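Local coordinates for protein putidaredoxin reductase (Pseudomonas putida, PDB 1Q1R) that probably passes electrons from NADH through its bound FAD to putidaredoxin, the ferredoxin that reduces cytochrome P450cam, at residues V229-E232 with R236-A239. Numbering follows the deposited sequence.
Sequences VLCE and RLPA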
loop_
_atom_site.group_PDB
_atom_site.type_symbol
_atom_site.label_atom_id
_atom_site.label_comp_id
_atom_site.label_asym_id
_atom_site.label_seq_id
_atom_site.Cartn_x
_atom_site.Cartn_y
_atom_site.Cartn_z
ATOM N N VAL A 229 -9.288 5.310 -25.477
ATOM C CA VAL A 229 -9.890 4.366 -24.541
ATOM C C VAL A 229 -11.393 4.393 -24.822
ATOM O O VAL A 229 -11.993 5.466 -24.884
ATOM C CB VAL A 229 -9.645 4.800 -23.071
ATOM C CG1 VAL A 229 -10.201 3.750 -22.111
ATOM C CG2 VAL A 229 -8.153 5.011 -22.830
ATOM N N LEU A 230 -11.999 3.225 -25.008
ATOM C CA LEU A 230 -13.433 3.172 -25.284
ATOM C C LEU A 230 -14.204 2.687 -24.069
ATOM O O LEU A 230 -13.814 1.719 -23.423
ATOM C CB LEU A 230 -13.741 2.237 -26.466
ATOM C CG LEU A 230 -13.103 2.465 -27.841
ATOM C CD1 LEU A 230 -12.799 3.940 -28.064
ATOM C CD2 LEU A 230 -11.829 1.657 -27.925
ATOM N N CYS A 231 -15.303 3.361 -23.765
ATOM C CA CYS A 231 -16.131 2.978 -22.630
ATOM C C CYS A 231 -17.308 2.145 -23.101
ATOM O O CYS A 231 -17.761 2.279 -24.236
ATOM C CB CYS A 231 -16.641 4.219 -21.908
ATOM S SG CYS A 231 -15.317 5.292 -21.334
ATOM N N GLU A 232 -17.804 1.292 -22.213
ATOM C CA GLU A 232 -18.931 0.418 -22.509
ATOM C C GLU A 232 -20.144 1.177 -23.054
ATOM O O GLU A 232 -20.896 0.650 -23.875
ATOM C CB GLU A 232 -19.312 -0.360 -21.246
ATOM C CG GLU A 232 -20.455 -1.339 -21.421
ATOM C CD GLU A 232 -20.246 -2.286 -22.589
ATOM O OE1 GLU A 232 -19.124 -2.816 -22.740
ATOM O OE2 GLU A 232 -21.214 -2.507 -23.349
ATOM N N ARG A 236 -15.760 7.605 -26.522
ATOM C CA ARG A 236 -14.381 7.461 -26.974
ATOM C C ARG A 236 -13.533 8.526 -26.286
ATOM O O ARG A 236 -13.790 9.723 -26.418
ATOM C CB ARG A 236 -14.257 7.631 -28.493
ATOM C CG ARG A 236 -12.794 7.731 -28.965
ATOM C CD ARG A 236 -12.665 7.826 -30.482
ATOM N NE ARG A 236 -11.268 7.905 -30.918
ATOM C CZ ARG A 236 -10.541 9.019 -30.928
ATOM N NH1 ARG A 236 -11.067 10.170 -30.528
ATOM N NH2 ARG A 236 -9.279 8.987 -31.339
ATOM N N LEU A 237 -12.526 8.085 -25.546
ATOM C CA LEU A 237 -11.642 9.014 -24.858
ATOM C C LEU A 237 -10.266 8.955 -25.512
ATOM O O LEU A 237 -9.537 7.982 -25.339
ATOM C CB LEU A 237 -11.529 8.637 -23.376
ATOM C CG LEU A 237 -12.819 8.703 -22.551
ATOM C CD1 LEU A 237 -12.592 8.049 -21.201
ATOM C CD2 LEU A 237 -13.253 10.150 -22.388
ATOM N N PRO A 238 -9.901 9.991 -26.286
ATOM C CA PRO A 238 -8.589 9.998 -26.940
ATOM C C PRO A 238 -7.524 10.059 -25.851
ATOM O O PRO A 238 -7.684 10.783 -24.872
ATOM C CB PRO A 238 -8.637 11.262 -27.789
ATOM C CG PRO A 238 -9.487 12.184 -26.953
ATOM C CD PRO A 238 -10.607 11.267 -26.501
ATOM N N ALA A 239 -6.446 9.298 -26.009
ATOM C CA ALA A 239 -5.404 9.288 -24.991
ATOM C C ALA A 239 -3.993 9.190 -25.544
ATOM O O ALA A 239 -3.742 8.474 -26.511
ATOM C CB ALA A 239 -5.646 8.137 -24.023
#
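The flat peptide groups flanking Val229 and Leu237 face each other across the hairpin and exchange two hydrogen bonds, with Leu230 and Arg236 over one face of the strand pair and the Val229, Cys231 and Leu237 side chains over the other. Both bonds are nearly straight: Val229 N to Leu237 O, 2.7 Å, and Leu237 N to Val229 O, 2.8 Å. Leu237 CB also rests 3.5 Å from Val229 O. Strands 226-231 and 236-238 form a beta hairpin, the last two strands of an antiparallel three-stranded meander that links parallel strands 207-209 and 241-244 in what is probably the NAD-binding domain of this glutathione reductase fold. On the inner face, the first torsion of Leu237 (chi1 -63°) turns CG away from its own carbonyl, which sends CD1 toward Cys231 SG at 3.9 Å; the Leu237 side chain also packs on Thr176 and Leu178. Ala239 CB meets Val229 CG2 at 4.2 Å, and both side chains touch Val153 of the parallel sheet. Across the outer, non-hydrogen-bonded pair, Leu230 CD1 lies obliquely against the aliphatic stem of Arg236, 3.9 Å from CG. The stem runs out straight, and NE forms a salt bridge with Glu218 OE1 on strand 214-219, beyond the central strand.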